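PDB 5YLN: alcohol dehydrogenase, zinc-containing from Streptococcus pneumoniae serotype 2, which probably oxidises alcohols to aldehydes or ketones with NAD+ as a member of the zinc-containing alcohol dehydrogenase family. Local coordinates for residues I262-T267 with W286-N291. Sequence-based numbering, arbitrary orientation.
Sequences IGVDGT and WIRNIN
The guanidinium of Arg288 meets the segment 262-264 with one face and one edge: the backbone N of Val264 lies over the face, displaced toward the rim, while Ile262 O sits at the edge in the plane of the group. Arg288 NE donates to that carbonyl at 2.9 Å along a nearly straight path (167°), and a weak bond from NH2 reaches the same oxygen. Arginine suits this place because its chain, extended from CG to NE, carries the flat guanidinium as far as the Ile262 carbonyl. Its CG lies 4.2 Å from Val264 CG2, and Val264 CA, 3.3 Å from Arg288 O, turns its hydrogen toward that oxygen.

Gly263 to Gly266 form a type II beta turn, closed by Gly266 N to Gly263 O; Asp265 takes its left-handed corner, and its N makes a weak bond to Asn289 O. Asn289 is also left-handed, a backbone that Asp and Asn tolerate better than most non-glycine residues; its OD1 accepts hydrogen bonds from His107 NE2 and Leu296 N of the second subunit. The CG2 methyls of Ile262 and Ile290 touch at 3.9 Å; branched apolar side chains suit this buried position.

Beyond the turn, Asn291 N bonds to Gly266 O at 3.0 Å, and Thr267 pairs with Asn291 in parallel. Both residues put their side chains on the same face, with Thr267 OG1 3.2 Å from Asn291 ND2. Asn291 also joins an antiparallel ladder with the second subunit, carrying the sheet across the interface. Here the fifth and sixth strands of the Rossmann-fold nucleotide-binding domain come together at its dimer-forming edge, as in medium-chain alcohol dehydrogenases.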
ATOM      1  N   ILE A 262      -4.526  12.538   2.962  1.00 28.77           N
ATOM      2  CA  ILE A 262      -4.950  11.216   3.362  1.00 28.18           C
ATOM      3  C   ILE A 262      -4.974  11.137   4.885  1.00 33.06           C
ATOM      4  O   ILE A 262      -4.106  11.680   5.570  1.00 32.68           O
ATOM      5  CB  ILE A 262      -4.022  10.165   2.730  1.00 32.80           C
ATOM      6  CG1 ILE A 262      -4.656   8.787   2.817  1.00 29.39           C
ATOM      7  CG2 ILE A 262      -2.624  10.211   3.336  1.00 32.30           C
ATOM      8  CD1 ILE A 262      -5.924   8.663   1.996  1.00 29.88           C
ATOM      9  N   GLY A 263      -6.017  10.511   5.425  1.00 30.67           N
ATOM     10  CA  GLY A 263      -6.157  10.390   6.859  1.00 31.34           C
ATOM     11  C   GLY A 263      -5.585   9.097   7.388  1.00 32.56           C
ATOM     12  O   GLY A 263      -5.153   8.239   6.620  1.00 33.49           O
ATOM     13  N   VAL A 264      -5.594   8.979   8.730  1.00 30.91           N
ATOM     14  CA  VAL A 264      -5.228   7.721   9.376  1.00 27.75           C
ATOM     15  C   VAL A 264      -6.016   6.580   8.754  1.00 29.20           C
ATOM     16  O   VAL A 264      -7.237   6.679   8.579  1.00 26.93           O
ATOM     17  CB  VAL A 264      -5.476   7.785  10.894  1.00 36.30           C
ATOM     18  CG1 VAL A 264      -5.345   6.386  11.483  1.00 33.72           C
ATOM     19  CG2 VAL A 264      -4.508   8.738  11.575  1.00 34.21           C
ATOM     20  N   ASP A 265      -5.312   5.492   8.419  1.00 29.78           N
ATOM     21  CA  ASP A 265      -5.817   4.228   7.902  1.00 32.30           C
ATOM     22  C   ASP A 265      -6.160   4.331   6.419  1.00 34.87           C
ATOM     23  O   ASP A 265      -6.658   3.337   5.836  1.00 30.92           O
ATOM     24  CB  ASP A 265      -7.042   3.710   8.688  1.00 30.60           C
ATOM     25  CG  ASP A 265      -7.179   2.199   8.616  1.00 40.01           C
ATOM     26  OD1 ASP A 265      -6.131   1.525   8.742  1.00 43.41           O
ATOM     27  OD2 ASP A 265      -8.321   1.688   8.452  1.00 38.69           O
ATOM     28  N   GLY A 266      -5.910   5.480   5.782  1.00 30.24           N
ATOM     29  CA  GLY A 266      -6.353   5.715   4.424  1.00 32.58           C
ATOM     30  C   GLY A 266      -5.420   5.145   3.371  1.00 39.68           C
ATOM     31  O   GLY A 266      -4.309   4.710   3.668  1.00 25.91           O
ATOM     32  N   THR A 267      -5.901   5.141   2.120  1.00 29.69           N
ATOM     33  CA  THR A 267      -5.129   4.628   0.996  1.00 25.55           C
ATOM     34  C   THR A 267      -5.005   5.699  -0.086  1.00 28.79           C
ATOM     35  O   THR A 267      -6.004   6.286  -0.509  1.00 33.80           O
ATOM     36  CB  THR A 267      -5.767   3.354   0.421  1.00 26.48           C
ATOM     37  OG1 THR A 267      -5.722   2.305   1.399  1.00 33.81           O
ATOM     38  CG2 THR A 267      -5.059   2.886  -0.839  1.00 24.88           C
ATOM     39  N   TRP A 286       5.068   7.587   8.263  1.00 40.04           N
ATOM     40  CA  TRP A 286       5.311   6.297   8.902  1.00 43.09           C
ATOM     41  C   TRP A 286       4.351   6.075  10.071  1.00 42.92           C
ATOM     42  O   TRP A 286       3.888   4.945  10.288  1.00 39.41           O
ATOM     43  CB  TRP A 286       6.777   6.184   9.350  1.00 45.83           C
ATOM     44  CG  TRP A 286       7.058   6.842  10.667  1.00 49.86           C
ATOM     45  CD1 TRP A 286       7.526   8.098  10.865  1.00 51.10           C
ATOM     46  CD2 TRP A 286       6.865   6.275  11.968  1.00 47.01           C
ATOM     47  NE1 TRP A 286       7.631   8.361  12.203  1.00 46.30           N
ATOM     48  CE2 TRP A 286       7.238   7.255  12.906  1.00 47.78           C
ATOM     49  CE3 TRP A 286       6.405   5.034  12.430  1.00 41.09           C
ATOM     50  CZ2 TRP A 286       7.172   7.040  14.287  1.00 46.73           C
ATOM     51  CZ3 TRP A 286       6.334   4.819  13.806  1.00 36.05           C
ATOM     52  CH2 TRP A 286       6.710   5.822  14.713  1.00 44.18           C
ATOM     53  N   ILE A 287       3.979   7.151  10.780  1.00 40.35           N
ATOM     54  CA  ILE A 287       3.121   7.030  11.957  1.00 39.94           C
ATOM     55  C   ILE A 287       1.645   7.091  11.618  1.00 41.89           C
ATOM     56  O   ILE A 287       0.821   6.747  12.474  1.00 38.34           O
ATOM     57  CB  ILE A 287       3.428   8.130  12.995  1.00 44.63           C
ATOM     58  CG1 ILE A 287       3.058   7.663  14.416  1.00 45.96           C
ATOM     59  CG2 ILE A 287       2.720   9.436  12.616  1.00 46.16           C
ATOM     60  CD1 ILE A 287       3.133   8.763  15.488  1.00 37.41           C
ATOM     61  N   ARG A 288       1.278   7.470  10.386  1.00 43.27           N
ATOM     62  CA  ARG A 288      -0.109   7.760  10.049  1.00 35.98           C
ATOM     63  C   ARG A 288      -0.918   6.528   9.633  1.00 36.22           C
ATOM     64  O   ARG A 288      -2.125   6.648   9.390  1.00 37.10           O
ATOM     65  CB  ARG A 288      -0.155   8.822   8.938  1.00 42.48           C
ATOM     66  CG  ARG A 288      -1.489   9.557   8.808  1.00 49.90           C
ATOM     67  CD  ARG A 288      -1.313  10.919   8.163  1.00 53.43           C
ATOM     68  NE  ARG A 288      -2.562  11.665   7.977  1.00 55.31           N
ATOM     69  CZ  ARG A 288      -3.182  12.355   8.935  1.00 47.76           C
ATOM     70  NH1 ARG A 288      -2.699  12.368  10.172  1.00 35.70           N
ATOM     71  NH2 ARG A 288      -4.296  13.026   8.667  1.00 41.39           N
ATOM     72  N   ASN A 289      -0.290   5.364   9.525  1.00 27.84           N
ATOM     73  CA  ASN A 289      -0.977   4.135   9.135  1.00 27.73           C
ATOM     74  C   ASN A 289      -1.627   4.239   7.751  1.00 31.96           C
ATOM     75  O   ASN A 289      -2.809   3.939   7.571  1.00 36.65           O
ATOM     76  CB  ASN A 289      -2.031   3.749  10.180  1.00 27.08           C
ATOM     77  CG  ASN A 289      -1.421   3.357  11.494  1.00 42.72           C
ATOM     78  OD1 ASN A 289      -0.672   4.129  12.102  1.00 40.18           O
ATOM     79  ND2 ASN A 289      -1.730   2.154  11.943  1.00 33.71           N
ATOM     80  N   ILE A 290      -0.846   4.614   6.752  1.00 34.82           N
ATOM     81  CA  ILE A 290      -1.389   4.807   5.413  1.00 31.53           C
ATOM     82  C   ILE A 290      -0.859   3.737   4.469  1.00 33.96           C
ATOM     83  O   ILE A 290       0.098   3.018   4.758  1.00 36.13           O
ATOM     84  CB  ILE A 290      -1.099   6.210   4.866  1.00 34.22           C
ATOM     85  CG1 ILE A 290       0.411   6.391   4.710  1.00 34.33           C
ATOM     86  CG2 ILE A 290      -1.754   7.287   5.743  1.00 32.32           C
ATOM     87  CD1 ILE A 290       0.780   7.210   3.526  1.00 46.94           C
ATOM     88  N   ASN A 291      -1.506   3.641   3.330  1.00 26.05           N
ATOM     89  CA  ASN A 291      -1.147   2.716   2.281  1.00 29.78           C
ATOM     90  C   ASN A 291      -1.006   3.509   0.991  1.00 34.27           C
ATOM     91  O   ASN A 291      -1.658   4.541   0.794  1.00 32.41           O
ATOM     92  CB  ASN A 291      -2.220   1.603   2.106  1.00 26.42           C
ATOM     93  CG  ASN A 291      -2.636   0.979   3.416  1.00 35.25           C
ATOM     94  OD1 ASN A 291      -1.850   0.285   4.055  1.00 40.06           O
ATOM     95  ND2 ASN A 291      -3.890   1.208   3.819  1.00 31.41           N
TER